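Local coordinates for NADB-Rossmann Superfamily protein (PDB 3LEC) that probably acts as a tRNA (adenine(22)-N1)-methyltransferase and binds a zinc ion in the crystal, at residues Arg24-Gly29 and Ser83-Ala88; Arg102-Ile107 and Leu121-Asn126; Ile107-Ile112 and Ala137-Glu142; Asp131-Leu136 and Phe141-Glu146. All blocks are in the same frame, centred on the assembly; numbering follows the deposited sequence.

Four contacts in one Rossmann-like domain illustrate how packing chemistry follows position. Contacts 1, 2 and 4 are buried and pack side chains against strands of the same sheet, whereas contact 3 lies at the surface. Contacts 1 and 2 rest on apolar side-chain packing without a hydrogen bond between their segments, a single leucine or isoleucine doing most of the work. Contact 4 combines such packing with an aromatic pair, a main-chain hydrogen bond and a salt bridge. Helix 101-110 serves contacts 2 and 3; helix 129-138 and strand 141-150 serve contacts 3 and 4, which share Phe141. Contact 3 is the thinnest, a methyl against an amide, yet it adjoins a zinc ligand.

Contact 1: Arg24-Gly29 and Ser83-Ala88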
loop_
_atom_site.group_PDB
_atom_site.type_symbol
_atom_site.label_atom_id
_atom_site.label_comp_id
_atom_site.label_asym_id
_atom_site.label_seq_id
_atom_site.Cartn_x
_atom_site.Cartn_y
_atom_site.Cartn_z
ATOM N N ARG A 24 11.291 7.759 -10.957
ATOM C CA ARG A 24 12.399 6.877 -10.652
ATOM C C ARG A 24 11.935 6.226 -9.361
ATOM O O ARG A 24 11.769 6.893 -8.353
ATOM C CB ARG A 24 13.672 7.684 -10.475
ATOM C CG ARG A 24 14.046 8.471 -11.706
ATOM C CD ARG A 24 15.348 9.269 -11.510
ATOM N NE ARG A 24 16.487 8.409 -11.132
ATOM C CZ ARG A 24 17.272 7.744 -11.977
ATOM N NH1 ARG A 24 17.094 7.834 -13.288
ATOM N NH2 ARG A 24 18.261 6.993 -11.498
ATOM N N LEU A 25 11.679 4.926 -9.434
ATOM C CA LEU A 25 10.833 4.216 -8.475
ATOM C C LEU A 25 11.626 3.176 -7.718
ATOM O O LEU A 25 12.437 2.481 -8.321
ATOM C CB LEU A 25 9.728 3.488 -9.249
ATOM C CG LEU A 25 8.851 2.464 -8.517
ATOM C CD1 LEU A 25 7.896 3.158 -7.595
ATOM C CD2 LEU A 25 8.090 1.601 -9.515
ATOM N N LEU A 26 11.384 3.079 -6.412
ATOM C CA LEU A 26 11.742 1.881 -5.644
ATOM C C LEU A 26 10.484 1.100 -5.256
ATOM O O LEU A 26 9.567 1.644 -4.613
ATOM C CB LEU A 26 12.562 2.245 -4.403
ATOM C CG LEU A 26 12.696 1.185 -3.296
ATOM C CD1 LEU A 26 13.671 0.029 -3.643
ATOM C CD2 LEU A 26 13.055 1.809 -1.975
ATOM N N ASP A 27 10.475 -0.184 -5.626
ATOM C CA ASP A 27 9.399 -1.119 -5.247
ATOM C C ASP A 27 9.947 -2.009 -4.153
ATOM O O ASP A 27 10.791 -2.868 -4.412
ATOM C CB ASP A 27 8.982 -1.975 -6.452
ATOM C CG ASP A 27 7.622 -2.673 -6.261
ATOM O OD1 ASP A 27 6.892 -2.327 -5.308
ATOM O OD2 ASP A 27 7.282 -3.572 -7.076
ATOM N N VAL A 28 9.472 -1.790 -2.931
ATOM C CA VAL A 28 9.998 -2.492 -1.763
ATOM C C VAL A 28 9.324 -3.843 -1.622
ATOM O O VAL A 28 8.096 -3.913 -1.502
ATOM C CB VAL A 28 9.747 -1.701 -0.485
ATOM C CG1 VAL A 28 10.416 -2.412 0.698
ATOM C CG2 VAL A 28 10.277 -0.306 -0.641
ATOM N N GLY A 29 10.127 -4.906 -1.632
ATOM C CA GLY A 29 9.617 -6.278 -1.596
ATOM C C GLY A 29 8.796 -6.560 -2.834
ATOM O O GLY A 29 7.715 -7.166 -2.766
ATOM N N SER A 83 16.814 0.411 2.635
ATOM C CA SER A 83 18.256 0.356 2.356
ATOM C C SER A 83 18.515 -0.036 0.896
ATOM O O SER A 83 19.651 0.031 0.411
ATOM C CB SER A 83 18.953 -0.658 3.279
ATOM O OG SER A 83 18.972 -0.226 4.631
ATOM N N ALA A 84 17.459 -0.475 0.201
ATOM C CA ALA A 84 17.562 -0.878 -1.203
ATOM C C ALA A 84 17.832 0.330 -2.116
ATOM O O ALA A 84 18.037 0.170 -3.301
ATOM C CB ALA A 84 16.309 -1.582 -1.648
ATOM N N PHE A 85 17.806 1.539 -1.578
ATOM C CA PHE A 85 18.209 2.695 -2.411
ATOM C C PHE A 85 19.167 3.655 -1.726
ATOM O O PHE A 85 19.354 3.591 -0.512
ATOM C CB PHE A 85 17.011 3.428 -3.046
ATOM C CG PHE A 85 16.364 4.459 -2.150
ATOM C CD1 PHE A 85 16.492 5.811 -2.436
ATOM C CD2 PHE A 85 15.618 4.075 -1.051
ATOM C CE1 PHE A 85 15.888 6.772 -1.616
ATOM C CE2 PHE A 85 15.014 5.008 -0.229
ATOM C CZ PHE A 85 15.158 6.369 -0.505
ATOM N N GLU A 86 19.783 4.520 -2.536
ATOM C CA GLU A 86 20.785 5.476 -2.068
ATOM C C GLU A 86 20.492 6.824 -2.680
ATOM O O GLU A 86 19.765 6.917 -3.661
ATOM C CB GLU A 86 22.177 5.049 -2.538
ATOM C CG GLU A 86 22.858 4.019 -1.680
ATOM C CD GLU A 86 24.356 3.974 -1.949
ATOM O OE1 GLU A 86 24.744 3.855 -3.131
ATOM O OE2 GLU A 86 25.137 4.041 -0.972
ATOM N N GLU A 87 21.092 7.881 -2.128
ATOM C CA GLU A 87 21.001 9.216 -2.754
ATOM C C GLU A 87 21.280 9.241 -4.276
ATOM O O GLU A 87 20.535 9.881 -5.057
ATOM C CB GLU A 87 21.929 10.186 -2.011
ATOM C CG GLU A 87 21.942 11.645 -2.538
ATOM C CD GLU A 87 23.052 12.486 -1.902
ATOM O OE1 GLU A 87 23.855 11.930 -1.123
ATOM O OE2 GLU A 87 23.117 13.709 -2.167
ATOM N N ALA A 88 22.349 8.552 -4.693
ATOM C CA ALA A 88 22.799 8.540 -6.088
ATOM C C ALA A 88 21.767 7.993 -7.052
ATOM O O ALA A 88 21.866 8.208 -8.257
ATOM C CB ALA A 88 24.141 7.775 -6.239
#
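Leu26 reaches from the sheet with both methyl groups and meets two successive residues of the loop opposite. Its CD1 rests on the methyl of Ala84, with Leu26 CD1 and Ala84 CB 3.7 Å apart. The other branch presses closer, Leu26 CD2 lying 3.5 Å from Phe85 CD2, and it approaches the ring obliquely. Leu26 and Phe85 cross at about a right angle. The bond to CB of Leu26 already points toward the loop, and the torsions beyond it (chi1 164°, chi2 75°) turn one methyl to each partner. Around this tight spot Ile49 of the adjacent strand 45-52 touches both Leu26 and Phe85, while Ile91 and Val118 pack on the phenylalanine. Strand 23-28 lies inside the parallel part of a sheet with strand order 3-2-1-4-5-7-6, the order characteristic of class I Rossmann-fold methyltransferases, in which it is the first strand. The loop changes character at either end of the apolar pair. Ser83 before it and Glu86 and Glu87 after it are exposed to solvent. Polar bonds tie this side of the loop down: Lys114 holds the carbonyl of Phe85 and forms a cation-pi contact with its ring, Asp89 accepts from the amide of Glu86, and Arg24 donates from the strand to the carbonyl of Asp89.

Contact 2: Arg102-Ile107 and Leu121-Asn126; sequences RLIADI and LVLQPN
Within 102-107, Ile104 alone touches 121-126, and its two branches divide the work. The longer branch ends over the backbone where Gln124 joins Pro125: Ile104 CD1 is 3.7 Å from Pro125 CA and 3.9 Å from Gln124 O. The same methyl also brushes the proline ring, with Ile104 CD1 and Pro125 CB 4.1 Å apart. The short branch turns to Leu123, whose CB bond points toward the helix, Ile104 CG2 lying 4.2 Å from Leu123 CD2, a looser touch. This division follows from the first torsion (chi1 -67°), which sets CG1 anti to the carbonyl carbon and CG2 anti to the backbone N. Here is the packing expected of a beta-alpha-beta crossover: strand 93-99 leads into helix 101-110, which packs on one face of the sheet and leads to the neighbouring parallel strand 120-125. Helix and strand axes pass 9.0 Å apart with an angle of 143° between their directions, roughly antiparallel. In the next shell, Ile96 of strand 93-99 supports Ile104 from the sheet, and Leu132 of helix 129-138 touches both Ile104 and Pro125. The bond to CB of Gln124 points away from the helix. Its amide nitrogen donates an almost straight bond to Asn126, Gln124 NE2 to Asn126 OD1 being 3.0 Å with an angle of 167°, and its OE1 accepts from Arg11 and from the backbone N of Gly98.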
loop_
_atom_site.group_PDB
_atom_site.type_symbol
_atom_site.label_atom_id
_atom_site.label_comp_id
_atom_site.label_asym_id
_atom_site.label_seq_id
_atom_site.Cartn_x
_atom_site.Cartn_y
_atom_site.Cartn_z
ATOM N N ARG A 102 0.545 -2.459 9.479
ATOM C CA ARG A 102 1.513 -2.263 10.546
ATOM C C ARG A 102 2.913 -2.476 10.010
ATOM O O ARG A 102 3.844 -1.707 10.343
ATOM C CB ARG A 102 1.222 -3.182 11.754
ATOM N N LEU A 103 3.063 -3.497 9.164
ATOM C CA LEU A 103 4.371 -3.831 8.614
ATOM C C LEU A 103 4.854 -2.717 7.729
ATOM O O LEU A 103 6.004 -2.340 7.805
ATOM C CB LEU A 103 4.361 -5.175 7.856
ATOM C CG LEU A 103 5.667 -5.596 7.166
ATOM C CD1 LEU A 103 6.884 -5.647 8.148
ATOM C CD2 LEU A 103 5.464 -6.917 6.504
ATOM N N ILE A 104 3.982 -2.193 6.870
ATOM C CA ILE A 104 4.370 -1.082 6.018
ATOM C C ILE A 104 4.816 0.103 6.868
ATOM O O ILE A 104 5.853 0.721 6.595
ATOM C CB ILE A 104 3.230 -0.673 5.038
ATOM C CG1 ILE A 104 2.978 -1.794 4.020
ATOM C CG2 ILE A 104 3.583 0.615 4.269
ATOM C CD1 ILE A 104 1.811 -1.515 3.039
ATOM N N ALA A 105 4.023 0.419 7.885
ATOM C CA ALA A 105 4.336 1.570 8.739
ATOM C C ALA A 105 5.704 1.371 9.412
ATOM O O ALA A 105 6.502 2.314 9.530
ATOM C CB ALA A 105 3.239 1.791 9.755
ATOM N N ASP A 106 5.970 0.138 9.836
ATOM C CA ASP A 106 7.261 -0.204 10.443
ATOM C C ASP A 106 8.454 -0.055 9.528
ATOM O O ASP A 106 9.514 0.388 9.975
ATOM C CB ASP A 106 7.250 -1.623 11.010
ATOM C CG ASP A 106 6.514 -1.714 12.324
ATOM O OD1 ASP A 106 6.136 -0.661 12.896
ATOM O OD2 ASP A 106 6.326 -2.848 12.802
ATOM N N ILE A 107 8.311 -0.496 8.281
ATOM C CA ILE A 107 9.371 -0.374 7.279
ATOM C C ILE A 107 9.637 1.119 7.029
ATOM O O ILE A 107 10.782 1.555 6.946
ATOM C CB ILE A 107 8.984 -1.099 5.970
ATOM C CG1 ILE A 107 8.900 -2.610 6.200
ATOM C CG2 ILE A 107 9.928 -0.726 4.798
ATOM C CD1 ILE A 107 8.252 -3.369 5.053
ATOM N N LEU A 121 4.519 8.312 -2.419
ATOM C CA LEU A 121 4.454 6.897 -2.061
ATOM C C LEU A 121 3.112 6.354 -2.490
ATOM O O LEU A 121 2.102 7.030 -2.347
ATOM C CB LEU A 121 4.653 6.661 -0.567
ATOM C CG LEU A 121 5.970 7.133 0.069
ATOM C CD1 LEU A 121 5.848 8.586 0.512
ATOM C CD2 LEU A 121 6.323 6.247 1.235
ATOM N N VAL A 122 3.118 5.149 -3.054
ATOM C CA VAL A 122 1.881 4.415 -3.326
ATOM C C VAL A 122 1.955 3.142 -2.490
ATOM O O VAL A 122 2.895 2.360 -2.622
ATOM C CB VAL A 122 1.727 4.113 -4.824
ATOM C CG1 VAL A 122 0.296 3.631 -5.134
ATOM C CG2 VAL A 122 2.022 5.397 -5.637
ATOM N N LEU A 123 0.989 2.973 -1.596
ATOM C CA LEU A 123 1.043 1.955 -0.555
ATOM C C LEU A 123 -0.222 1.122 -0.651
ATOM O O LEU A 123 -1.340 1.658 -0.743
ATOM C CB LEU A 123 1.151 2.616 0.830
ATOM C CG LEU A 123 2.279 3.643 1.015
ATOM C CD1 LEU A 123 2.153 4.382 2.355
ATOM C CD2 LEU A 123 3.641 2.988 0.841
ATOM N N GLN A 124 -0.039 -0.186 -0.726
ATOM C CA GLN A 124 -1.181 -1.098 -0.810
ATOM C C GLN A 124 -1.089 -2.046 0.393
ATOM O O GLN A 124 -0.445 -3.098 0.337
ATOM C CB GLN A 124 -1.199 -1.813 -2.172
ATOM C CG GLN A 124 -2.412 -2.730 -2.449
ATOM C CD GLN A 124 -2.233 -4.125 -1.850
ATOM O OE1 GLN A 124 -1.350 -4.884 -2.265
ATOM N NE2 GLN A 124 -3.068 -4.466 -0.868
ATOM N N PRO A 125 -1.706 -1.645 1.516
ATOM C CA PRO A 125 -1.755 -2.518 2.683
ATOM C C PRO A 125 -2.796 -3.618 2.491
ATOM O O PRO A 125 -3.859 -3.373 1.871
ATOM C CB PRO A 125 -2.187 -1.576 3.815
ATOM C CG PRO A 125 -2.969 -0.464 3.110
ATOM C CD PRO A 125 -2.417 -0.368 1.714
ATOM N N ASN A 126 -2.525 -4.799 3.033
ATOM C CA ASN A 126 -3.506 -5.884 2.971
ATOM C C ASN A 126 -4.539 -5.838 4.087
ATOM O O ASN A 126 -5.591 -6.483 3.982
ATOM C CB ASN A 126 -2.823 -7.252 3.009
ATOM C CG ASN A 126 -2.143 -7.594 1.709
ATOM O OD1 ASN A 126 -2.460 -7.028 0.641
ATOM N ND2 ASN A 126 -1.196 -8.518 1.779
#

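Contact 3: Ile107-Ile112 and Ala137-Glu142; sequences ILNNDI and AANDFE. With ZN (zinc ion), chain B.
Ile112 and Asn139 carry this contact, a methyl set against a carboxamide. Ile112 CD1 is 3.5 Å from Asn139 OD1 and 3.9 Å from Asn139 CG, so the methyl lies against the amide carbon as well as near its oxygen. CG1 of Ile112 stands anti to the backbone N (chi1 -172°) and chi2 is near 159°, which together stretch the chain out to that point; the two side chains cross at about a right angle. No hydrogen bond joins the two segments. The amide is held by another bond: Asn139 ND2 donates to the carbonyl of Trp135 near the end of helix 129-138. Asn109, at the edge of the contact, similarly turns its OD1 to the indole NE1 of Trp135, so that one tryptophan residue positions amides from both segments. Just after Asn139 comes the zinc site: Asp140 OD1 binds the zinc ion at 2.0 Å, with a water at 2.1 Å from the metal and His165 ND1 as the other protein ligand. The contact thus bridges the ends of helices 101-110 and 129-138, with Trp135 between them and Phe141 beginning strand 141-150.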
loop_
_atom_site.group_PDB
_atom_site.type_symbol
_atom_site.label_atom_id
_atom_site.label_comp_id
_atom_site.label_asym_id
_atom_site.label_seq_id
_atom_site.Cartn_x
_atom_site.Cartn_y
_atom_site.Cartn_z
ATOM N N ILE A 107 8.311 -0.496 8.281
ATOM C CA ILE A 107 9.371 -0.374 7.279
ATOM C C ILE A 107 9.637 1.119 7.029
ATOM O O ILE A 107 10.782 1.555 6.946
ATOM C CB ILE A 107 8.984 -1.099 5.970
ATOM C CG1 ILE A 107 8.900 -2.610 6.200
ATOM C CG2 ILE A 107 9.928 -0.726 4.798
ATOM C CD1 ILE A 107 8.252 -3.369 5.053
ATOM N N LEU A 108 8.561 1.895 6.943
ATOM C CA LEU A 108 8.678 3.340 6.755
ATOM C C LEU A 108 9.335 4.027 7.957
ATOM O O LEU A 108 10.210 4.888 7.789
ATOM C CB LEU A 108 7.310 3.951 6.475
ATOM C CG LEU A 108 6.716 3.629 5.106
ATOM C CD1 LEU A 108 5.282 4.158 5.030
ATOM C CD2 LEU A 108 7.597 4.168 3.959
ATOM N N ASN A 109 8.899 3.655 9.161
ATOM C CA ASN A 109 9.411 4.254 10.402
ATOM C C ASN A 109 10.899 3.954 10.613
ATOM O O ASN A 109 11.665 4.854 10.924
ATOM C CB ASN A 109 8.589 3.822 11.615
ATOM C CG ASN A 109 8.791 4.742 12.831
ATOM O OD1 ASN A 109 8.297 5.862 12.867
ATOM N ND2 ASN A 109 9.500 4.250 13.831
ATOM N N ASN A 110 11.291 2.703 10.395
ATOM C CA ASN A 110 12.688 2.269 10.526
ATOM C C ASN A 110 13.671 3.054 9.672
ATOM O O ASN A 110 14.850 3.211 10.033
ATOM C CB ASN A 110 12.827 0.770 10.231
ATOM C CG ASN A 110 14.137 0.207 10.751
ATOM O OD1 ASN A 110 14.581 0.572 11.839
ATOM N ND2 ASN A 110 14.768 -0.657 9.972
ATOM N N ASP A 111 13.185 3.561 8.544
ATOM C CA ASP A 111 14.022 4.316 7.617
ATOM C C ASP A 111 13.431 5.662 7.244
ATOM O O ASP A 111 13.604 6.150 6.124
ATOM C CB ASP A 111 14.310 3.479 6.368
ATOM C CG ASP A 111 15.426 2.477 6.590
ATOM O OD1 ASP A 111 16.531 2.892 7.011
ATOM O OD2 ASP A 111 15.201 1.273 6.353
ATOM N N ILE A 112 12.770 6.285 8.211
ATOM C CA ILE A 112 12.076 7.549 7.973
ATOM C C ILE A 112 12.964 8.653 7.375
ATOM O O ILE A 112 12.516 9.423 6.510
ATOM C CB ILE A 112 11.317 8.046 9.241
ATOM C CG1 ILE A 112 10.443 9.254 8.885
ATOM C CG2 ILE A 112 12.285 8.353 10.416
ATOM C CD1 ILE A 112 9.309 9.519 9.847
ATOM N N ALA A 137 -0.244 10.106 9.406
ATOM C CA ALA A 137 -0.701 11.375 10.027
ATOM C C ALA A 137 0.278 11.932 11.043
ATOM O O ALA A 137 0.433 13.150 11.154
ATOM C CB ALA A 137 -2.054 11.198 10.679
ATOM N N ALA A 138 0.908 11.044 11.810
ATOM C CA ALA A 138 1.812 11.436 12.887
ATOM C C ALA A 138 3.176 11.877 12.378
ATOM O O ALA A 138 3.941 12.498 13.132
ATOM C CB ALA A 138 1.984 10.298 13.888
ATOM N N ASN A 139 3.488 11.565 11.116
ATOM C CA ASN A 139 4.831 11.821 10.590
ATOM C C ASN A 139 4.906 12.758 9.383
ATOM O O ASN A 139 5.825 12.677 8.559
ATOM C CB ASN A 139 5.544 10.502 10.331
ATOM C CG ASN A 139 5.861 9.770 11.605
ATOM O OD1 ASN A 139 6.865 10.054 12.261
ATOM N ND2 ASN A 139 4.994 8.834 11.985
ATOM N N ASP A 140 3.936 13.671 9.289
ATOM C CA ASP A 140 3.993 14.725 8.283
ATOM C C ASP A 140 3.915 14.131 6.842
ATOM O O ASP A 140 4.509 14.649 5.890
ATOM C CB ASP A 140 5.214 15.660 8.511
ATOM C CG ASP A 140 4.894 16.838 9.436
ATOM O OD1 ASP A 140 3.715 17.226 9.492
ATOM O OD2 ASP A 140 5.804 17.397 10.092
ATOM N N PHE A 141 3.144 13.047 6.708
ATOM C CA PHE A 141 2.670 12.587 5.407
ATOM C C PHE A 141 1.186 12.848 5.229
ATOM O O PHE A 141 0.440 12.927 6.210
ATOM C CB PHE A 141 3.025 11.116 5.183
ATOM C CG PHE A 141 4.500 10.879 5.134
ATOM C CD1 PHE A 141 5.195 11.093 3.957
ATOM C CD2 PHE A 141 5.193 10.460 6.279
ATOM C CE1 PHE A 141 6.591 10.910 3.896
ATOM C CE2 PHE A 141 6.591 10.267 6.232
ATOM C CZ PHE A 141 7.283 10.497 5.041
ATOM N N GLU A 142 0.779 13.017 3.977
ATOM C CA GLU A 142 -0.590 13.330 3.626
ATOM C C GLU A 142 -1.093 12.389 2.527
ATOM O O GLU A 142 -0.428 12.173 1.516
ATOM C CB GLU A 142 -0.709 14.805 3.201
ATOM C CG GLU A 142 -2.089 15.193 2.673
ATOM C CD GLU A 142 -2.239 16.689 2.434
ATOM O OE1 GLU A 142 -3.236 17.257 2.924
ATOM O OE2 GLU A 142 -1.377 17.293 1.753
HETATM ZN ZN ZN B . 3.561 18.893 10.631
HETATM O O HOH W 1 4.053 18.707 12.718
#

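Contact 4: Asp131-Leu136 and Phe141-Glu146; sequences DLRKWL and FEIVAE
Trp135 and Phe141 lie with their ring planes nearly parallel, 20° apart, but offset enough for little of one ring to sit over the other. The six-membered ring of Trp135 and the Phe141 ring have centroids 5.5 Å apart, and they touch obliquely, Trp135 CH2 3.6 Å from Phe141 CE2. Here helix 129-138 packs on strand 141-150, the edge strand of the sheet, paired in a hairpin with antiparallel strand 155-163, the ending characteristic of class I Rossmann-fold methyltransferases. With CG anti to the backbone N (chi1 -176°), the far end of the indole is brought to Phe141. Leu136 crosses Phe141 at about a right angle, placing CD2 3.7 Å from Phe141 CB. Arg133 crosses Ile143 in the same way, its CG 3.8 Å from Ile143 CD1, and then runs on, extended, to Glu146. The carboxylate comes from the opposite direction and puts OE2 at the edge of the guanidinium, in its plane; the two planes are nearly perpendicular (84°). Arg133 NE (2.8 Å) and, less straight, NH2 both donate to Glu146 OE2 in a salt bridge, although that oxygen's position is less certain. Glu157 gives Arg133 a second acidic partner. A classic beta bulge at Val144 and Ala145, opposite Val160, lets Glu146 face the helix as Phe141 and Ile143 do. Where the chain turns from helix to strand, Phe141 N donates to Leu136 O across 3.1 Å.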
loop_
_atom_site.group_PDB
_atom_site.type_symbol
_atom_site.label_atom_id
_atom_site.label_comp_id
_atom_site.label_asym_id
_atom_site.label_seq_id
_atom_site.Cartn_x
_atom_site.Cartn_y
_atom_site.Cartn_z
ATOM N N ASP A 131 -3.892 1.581 11.082
ATOM C CA ASP A 131 -2.580 1.734 11.699
ATOM C C ASP A 131 -1.577 2.446 10.785
ATOM O O ASP A 131 -0.744 3.220 11.241
ATOM C CB ASP A 131 -2.020 0.381 12.122
ATOM C CG ASP A 131 -2.754 -0.206 13.317
ATOM O OD1 ASP A 131 -3.332 0.564 14.114
ATOM O OD2 ASP A 131 -2.733 -1.450 13.473
ATOM N N LEU A 132 -1.667 2.174 9.493
ATOM C CA LEU A 132 -0.817 2.843 8.510
ATOM C C LEU A 132 -1.234 4.323 8.402
ATOM O O LEU A 132 -0.390 5.204 8.408
ATOM C CB LEU A 132 -0.877 2.147 7.154
ATOM C CG LEU A 132 -0.118 2.777 5.975
ATOM C CD1 LEU A 132 1.376 2.950 6.274
ATOM C CD2 LEU A 132 -0.326 1.980 4.697
ATOM N N ARG A 133 -2.535 4.583 8.297
ATOM C CA ARG A 133 -3.011 5.963 8.309
ATOM C C ARG A 133 -2.533 6.724 9.564
ATOM O O ARG A 133 -2.154 7.895 9.468
ATOM C CB ARG A 133 -4.539 6.043 8.167
ATOM C CG ARG A 133 -5.012 5.657 6.769
ATOM C CD ARG A 133 -6.449 6.128 6.468
ATOM N NE ARG A 133 -6.895 5.481 5.240
ATOM C CZ ARG A 133 -7.471 4.271 5.186
ATOM N NH1 ARG A 133 -7.731 3.586 6.298
ATOM N NH2 ARG A 133 -7.798 3.762 4.015
ATOM N N LYS A 134 -2.537 6.063 10.721
ATOM C CA LYS A 134 -2.128 6.728 11.963
ATOM C C LYS A 134 -0.670 7.127 11.910
ATOM O O LYS A 134 -0.303 8.214 12.351
ATOM C CB LYS A 134 -2.343 5.843 13.182
ATOM C CG LYS A 134 -3.786 5.683 13.619
ATOM C CD LYS A 134 -3.877 4.604 14.701
ATOM C CE LYS A 134 -5.247 4.578 15.362
ATOM N NZ LYS A 134 -5.256 3.665 16.551
ATOM N N TRP A 135 0.143 6.253 11.340
ATOM C CA TRP A 135 1.560 6.511 11.224
ATOM C C TRP A 135 1.806 7.644 10.239
ATOM O O TRP A 135 2.620 8.508 10.512
ATOM C CB TRP A 135 2.334 5.271 10.808
ATOM C CG TRP A 135 3.817 5.558 10.788
ATOM C CD1 TRP A 135 4.701 5.345 11.805
ATOM C CD2 TRP A 135 4.567 6.138 9.709
ATOM N NE1 TRP A 135 5.957 5.762 11.423
ATOM C CE2 TRP A 135 5.903 6.245 10.140
ATOM C CE3 TRP A 135 4.243 6.549 8.405
ATOM C CZ2 TRP A 135 6.930 6.755 9.318
ATOM C CZ3 TRP A 135 5.267 7.086 7.596
ATOM C CH2 TRP A 135 6.598 7.180 8.067
ATOM N N LEU A 136 1.101 7.633 9.108
ATOM C CA LEU A 136 1.246 8.685 8.117
ATOM C C LEU A 136 0.904 10.046 8.724
ATOM O O LEU A 136 1.677 11.023 8.592
ATOM C CB LEU A 136 0.399 8.381 6.884
ATOM C CG LEU A 136 0.874 7.178 6.055
ATOM C CD1 LEU A 136 -0.263 6.699 5.130
ATOM C CD2 LEU A 136 2.128 7.554 5.263
ATOM N N PHE A 141 3.144 13.047 6.708
ATOM C CA PHE A 141 2.670 12.587 5.407
ATOM C C PHE A 141 1.186 12.848 5.229
ATOM O O PHE A 141 0.440 12.927 6.210
ATOM C CB PHE A 141 3.025 11.116 5.183
ATOM C CG PHE A 141 4.500 10.879 5.134
ATOM C CD1 PHE A 141 5.195 11.093 3.957
ATOM C CD2 PHE A 141 5.193 10.460 6.279
ATOM C CE1 PHE A 141 6.591 10.910 3.896
ATOM C CE2 PHE A 141 6.591 10.267 6.232
ATOM C CZ PHE A 141 7.283 10.497 5.041
ATOM N N GLU A 142 0.779 13.017 3.977
ATOM C CA GLU A 142 -0.590 13.330 3.626
ATOM C C GLU A 142 -1.093 12.389 2.527
ATOM O O GLU A 142 -0.428 12.173 1.516
ATOM C CB GLU A 142 -0.709 14.805 3.201
ATOM C CG GLU A 142 -2.089 15.193 2.673
ATOM C CD GLU A 142 -2.239 16.689 2.434
ATOM O OE1 GLU A 142 -3.236 17.257 2.924
ATOM O OE2 GLU A 142 -1.377 17.293 1.753
ATOM N N ILE A 143 -2.266 11.814 2.749
ATOM C CA ILE A 143 -2.940 11.012 1.737
ATOM C C ILE A 143 -3.604 11.974 0.758
ATOM O O ILE A 143 -4.362 12.865 1.184
ATOM C CB ILE A 143 -4.020 10.111 2.382
ATOM C CG1 ILE A 143 -3.361 9.129 3.363
ATOM C CG2 ILE A 143 -4.812 9.385 1.285
ATOM C CD1 ILE A 143 -4.336 8.525 4.365
ATOM N N VAL A 144 -3.323 11.811 -0.536
ATOM C CA VAL A 144 -3.880 12.701 -1.582
ATOM C C VAL A 144 -4.845 12.021 -2.533
ATOM O O VAL A 144 -5.544 12.691 -3.293
ATOM C CB VAL A 144 -2.767 13.401 -2.400
ATOM C CG1 VAL A 144 -1.984 14.309 -1.522
ATOM C CG2 VAL A 144 -1.849 12.361 -3.105
ATOM N N ALA A 145 -4.863 10.686 -2.495
ATOM C CA ALA A 145 -5.862 9.876 -3.164
ATOM C C ALA A 145 -5.927 8.484 -2.521
ATOM O O ALA A 145 -4.922 7.993 -1.946
ATOM C CB ALA A 145 -5.568 9.759 -4.677
ATOM N N GLU A 146 -7.109 7.865 -2.595
ATOM C CA GLU A 146 -7.290 6.460 -2.197
ATOM C C GLU A 146 -8.156 5.703 -3.198
ATOM O O GLU A 146 -9.018 6.287 -3.856
ATOM C CB GLU A 146 -7.895 6.329 -0.791
ATOM C CG GLU A 146 -7.124 7.010 0.313
ATOM C CD GLU A 146 -7.825 6.907 1.646
ATOM O OE1 GLU A 146 -9.006 7.326 1.723
ATOM O OE2 GLU A 146 -7.186 6.435 2.621
#